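Local coordinates for protein prenylcyclase (Actinoplanes teichomyceticus, PDB 6IJ1) that is probably a prenylcyclase related to prenyltransferases, acting on an isoprenoid substrate, at residues V14-R25 with L52-A63. Residues are numbered along the deposited sequence; the frame is centred on the assembly and turned at random.
Sequences VRRGVDFLLDRR and LVQLPHEAAGRA
Val18 pushes its two methyls between the turn and the helix of 52-63: CG2 lies 3.6 Å from CD1 of Leu55, the two side chains running antiparallel alongside each other, while CG1 rests on CB of Ala60. With CG1 anti to the backbone N (chi1 171°), the branches straddle these two partners. One turn earlier, CG1 of Val14 meets the edge of the His57 ring, 4.0 Å from NE2, near the ring plane; CB of Arg15 approaches CE1 of the same ring obliquely. His57 occupies the N-cap position of helix 58-71, and its ring lies against helix 10-23 there. One turn beyond Val18, Leu22 spreads over the small residues of that second helix, CD1 on CB of Ala59 and CD2 only 3.4 Å from CB of Ala63, a tight carbon contact. A nearly straight bond from Arg25 NE to Leu22 O (2.8 Å, 169°), in the carbonyl plane and onto a lone pair, helps hold the guanidinium face over CD2 of Leu22, and NH1 reaches CB of Ala63. Deeper in, CD1 of Leu21 meets CD2 of Leu52, which Trp31 also touches while its NE1 bonds to Leu21 O. Mainly apolar and partly buried, the contact joins helix 10-23 to helix 58-71 and the turn before it, the axes of 14-23 and 58-63 passing 10.4 Å apart at 36°; helix 327-341 packs on Val14 and Leu21, and helix 91-104 borders the turn at Val53 and Gln54.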
# COMPACT_ATOMS: atom_id res chain seq x y z
N VAL A 14 -8.77 -15.96 -8.46
CA VAL A 14 -8.91 -14.54 -8.81
C VAL A 14 -10.37 -14.19 -9.04
O VAL A 14 -10.86 -13.16 -8.58
CB VAL A 14 -8.03 -14.21 -10.03
CG1 VAL A 14 -8.33 -12.84 -10.60
CG2 VAL A 14 -6.58 -14.26 -9.63
N ARG A 15 -11.08 -15.02 -9.83
CA ARG A 15 -12.49 -14.77 -10.05
C ARG A 15 -13.28 -14.68 -8.75
O ARG A 15 -14.06 -13.75 -8.56
CB ARG A 15 -13.08 -15.86 -10.96
CG ARG A 15 -14.55 -15.59 -11.32
CD ARG A 15 -15.19 -16.79 -12.06
NE ARG A 15 -14.18 -17.51 -12.85
CZ ARG A 15 -13.70 -18.71 -12.52
NH1 ARG A 15 -14.14 -19.32 -11.42
NH2 ARG A 15 -12.77 -19.30 -13.27
N ARG A 16 -13.03 -15.61 -7.82
CA ARG A 16 -13.78 -15.59 -6.56
C ARG A 16 -13.41 -14.37 -5.69
O ARG A 16 -14.26 -13.83 -4.98
CB ARG A 16 -13.51 -16.86 -5.78
CG ARG A 16 -14.25 -18.09 -6.39
CD ARG A 16 -13.66 -19.40 -5.81
NE ARG A 16 -13.81 -19.34 -4.37
CZ ARG A 16 -13.06 -20.02 -3.51
NH1 ARG A 16 -12.11 -20.86 -3.92
NH2 ARG A 16 -13.25 -19.86 -2.21
N GLY A 17 -12.16 -13.92 -5.76
CA GLY A 17 -11.77 -12.72 -5.04
C GLY A 17 -12.38 -11.47 -5.63
O GLY A 17 -12.79 -10.54 -4.92
N VAL A 18 -12.49 -11.44 -6.98
CA VAL A 18 -13.21 -10.34 -7.63
C VAL A 18 -14.67 -10.30 -7.20
O VAL A 18 -15.19 -9.24 -6.84
CB VAL A 18 -13.08 -10.44 -9.16
CG1 VAL A 18 -14.01 -9.41 -9.81
CG2 VAL A 18 -11.66 -10.14 -9.56
N ASP A 19 -15.35 -11.46 -7.18
CA ASP A 19 -16.73 -11.48 -6.72
C ASP A 19 -16.83 -11.00 -5.28
O ASP A 19 -17.76 -10.29 -4.94
CB ASP A 19 -17.32 -12.87 -6.79
CG ASP A 19 -17.59 -13.33 -8.25
OD1 ASP A 19 -17.80 -12.48 -9.13
OD2 ASP A 19 -17.60 -14.54 -8.45
N PHE A 20 -15.90 -11.40 -4.39
CA PHE A 20 -15.93 -10.88 -3.02
C PHE A 20 -15.85 -9.36 -3.02
O PHE A 20 -16.64 -8.69 -2.37
CB PHE A 20 -14.77 -11.49 -2.21
CG PHE A 20 -14.59 -10.85 -0.85
CD1 PHE A 20 -15.30 -11.31 0.24
CD2 PHE A 20 -13.70 -9.78 -0.67
CE1 PHE A 20 -15.14 -10.69 1.52
CE2 PHE A 20 -13.53 -9.20 0.60
CZ PHE A 20 -14.24 -9.63 1.67
N LEU A 21 -14.91 -8.79 -3.78
CA LEU A 21 -14.74 -7.34 -3.71
C LEU A 21 -15.92 -6.60 -4.35
O LEU A 21 -16.39 -5.61 -3.82
CB LEU A 21 -13.44 -6.92 -4.41
CG LEU A 21 -12.14 -7.32 -3.69
CD1 LEU A 21 -10.94 -7.01 -4.57
CD2 LEU A 21 -12.08 -6.58 -2.35
N LEU A 22 -16.43 -7.09 -5.48
CA LEU A 22 -17.61 -6.45 -6.07
C LEU A 22 -18.81 -6.54 -5.15
O LEU A 22 -19.59 -5.58 -5.06
CB LEU A 22 -17.91 -7.09 -7.42
CG LEU A 22 -16.88 -6.83 -8.49
CD1 LEU A 22 -17.28 -7.68 -9.75
CD2 LEU A 22 -16.75 -5.34 -8.82
N ASP A 23 -19.00 -7.68 -4.46
CA ASP A 23 -20.13 -7.78 -3.53
C ASP A 23 -19.99 -6.88 -2.33
O ASP A 23 -21.00 -6.55 -1.68
CB ASP A 23 -20.31 -9.23 -3.08
CG ASP A 23 -20.86 -10.13 -4.18
OD1 ASP A 23 -21.27 -9.58 -5.24
OD2 ASP A 23 -20.90 -11.37 -4.01
N ARG A 24 -18.77 -6.43 -1.99
CA ARG A 24 -18.58 -5.56 -0.85
C ARG A 24 -18.57 -4.07 -1.23
O ARG A 24 -18.29 -3.22 -0.38
CB ARG A 24 -17.28 -5.94 -0.10
CG ARG A 24 -17.11 -7.37 0.45
CD ARG A 24 -18.22 -7.71 1.30
NE ARG A 24 -18.21 -9.06 1.92
CZ ARG A 24 -18.44 -10.20 1.28
NH1 ARG A 24 -18.58 -10.21 -0.05
NH2 ARG A 24 -18.50 -11.36 1.97
N ARG A 25 -18.88 -3.72 -2.48
CA ARG A 25 -19.09 -2.31 -2.81
C ARG A 25 -20.21 -1.69 -1.98
O ARG A 25 -21.23 -2.33 -1.72
CB ARG A 25 -19.49 -2.17 -4.28
CG ARG A 25 -18.34 -2.24 -5.28
CD ARG A 25 -18.89 -2.28 -6.73
NE ARG A 25 -19.64 -3.51 -6.95
CZ ARG A 25 -20.27 -3.77 -8.10
NH1 ARG A 25 -20.23 -2.87 -9.10
NH2 ARG A 25 -20.94 -4.89 -8.26
N LEU A 52 -8.32 -3.90 -9.27
CA LEU A 52 -9.39 -4.41 -10.12
C LEU A 52 -9.15 -4.01 -11.57
O LEU A 52 -9.44 -4.80 -12.46
CB LEU A 52 -10.74 -3.91 -9.63
CG LEU A 52 -11.26 -4.55 -8.33
CD1 LEU A 52 -12.56 -3.92 -7.88
CD2 LEU A 52 -11.43 -6.06 -8.49
N VAL A 53 -8.63 -2.80 -11.84
CA VAL A 53 -8.51 -2.43 -13.26
C VAL A 53 -7.40 -3.20 -13.96
O VAL A 53 -7.32 -3.16 -15.20
CB VAL A 53 -8.30 -0.90 -13.47
CG1 VAL A 53 -9.47 -0.07 -12.95
CG2 VAL A 53 -6.97 -0.38 -12.89
N GLN A 54 -6.56 -3.95 -13.24
CA GLN A 54 -5.50 -4.76 -13.83
C GLN A 54 -5.88 -6.22 -14.03
O GLN A 54 -5.05 -7.00 -14.54
CB GLN A 54 -4.26 -4.70 -12.95
CG GLN A 54 -3.72 -3.31 -12.77
CD GLN A 54 -2.56 -3.32 -11.79
OE1 GLN A 54 -1.53 -3.98 -12.02
NE2 GLN A 54 -2.76 -2.68 -10.62
N LEU A 55 -7.08 -6.64 -13.62
CA LEU A 55 -7.51 -8.03 -13.68
C LEU A 55 -8.30 -8.26 -14.96
O LEU A 55 -8.99 -7.37 -15.43
CB LEU A 55 -8.37 -8.39 -12.47
CG LEU A 55 -7.57 -8.22 -11.17
CD1 LEU A 55 -8.45 -8.59 -9.98
CD2 LEU A 55 -6.29 -9.04 -11.17
N PRO A 56 -8.23 -9.48 -15.50
CA PRO A 56 -8.91 -9.76 -16.78
C PRO A 56 -10.37 -10.15 -16.58
O PRO A 56 -10.81 -11.29 -16.88
CB PRO A 56 -8.06 -10.90 -17.34
CG PRO A 56 -7.67 -11.71 -16.10
CD PRO A 56 -7.42 -10.61 -15.03
N HIS A 57 -11.17 -9.21 -16.09
CA HIS A 57 -12.58 -9.44 -15.80
C HIS A 57 -13.31 -8.14 -16.09
O HIS A 57 -12.99 -7.10 -15.51
CB HIS A 57 -12.78 -9.94 -14.34
CG HIS A 57 -12.20 -11.31 -14.08
ND1 HIS A 57 -12.80 -12.47 -14.52
CD2 HIS A 57 -11.05 -11.69 -13.46
CE1 HIS A 57 -12.07 -13.51 -14.17
NE2 HIS A 57 -11.00 -13.07 -13.53
N GLU A 58 -14.26 -8.16 -17.02
CA GLU A 58 -14.84 -6.90 -17.44
C GLU A 58 -15.54 -6.17 -16.29
O GLU A 58 -15.49 -4.93 -16.21
CB GLU A 58 -15.79 -7.13 -18.63
CG GLU A 58 -16.97 -8.03 -18.35
CD GLU A 58 -17.88 -8.25 -19.58
OE1 GLU A 58 -17.66 -7.59 -20.63
OE2 GLU A 58 -18.80 -9.10 -19.48
N ALA A 59 -16.20 -6.91 -15.39
CA ALA A 59 -16.90 -6.27 -14.29
C ALA A 59 -15.92 -5.59 -13.31
O ALA A 59 -16.25 -4.56 -12.71
CB ALA A 59 -17.73 -7.29 -13.51
N ALA A 60 -14.75 -6.17 -13.16
CA ALA A 60 -13.71 -5.55 -12.35
C ALA A 60 -13.26 -4.22 -12.94
O ALA A 60 -13.16 -3.20 -12.24
CB ALA A 60 -12.50 -6.48 -12.25
N GLY A 61 -13.03 -4.20 -14.26
CA GLY A 61 -12.61 -2.96 -14.89
C GLY A 61 -13.68 -1.89 -14.82
O GLY A 61 -13.39 -0.71 -14.60
N ARG A 62 -14.94 -2.29 -14.99
CA ARG A 62 -16.04 -1.33 -14.88
C ARG A 62 -16.11 -0.73 -13.48
O ARG A 62 -16.30 0.47 -13.31
CB ARG A 62 -17.37 -2.01 -15.22
CG ARG A 62 -17.72 -2.04 -16.71
CD ARG A 62 -19.16 -2.54 -16.90
NE ARG A 62 -19.18 -3.96 -17.16
CZ ARG A 62 -19.71 -4.87 -16.34
NH1 ARG A 62 -20.29 -4.51 -15.19
NH2 ARG A 62 -19.66 -6.16 -16.68
N ALA A 63 -15.94 -1.57 -12.45
CA ALA A 63 -16.05 -1.09 -11.09
C ALA A 63 -14.87 -0.19 -10.74
O ALA A 63 -15.04 0.81 -10.06
CB ALA A 63 -16.14 -2.27 -10.13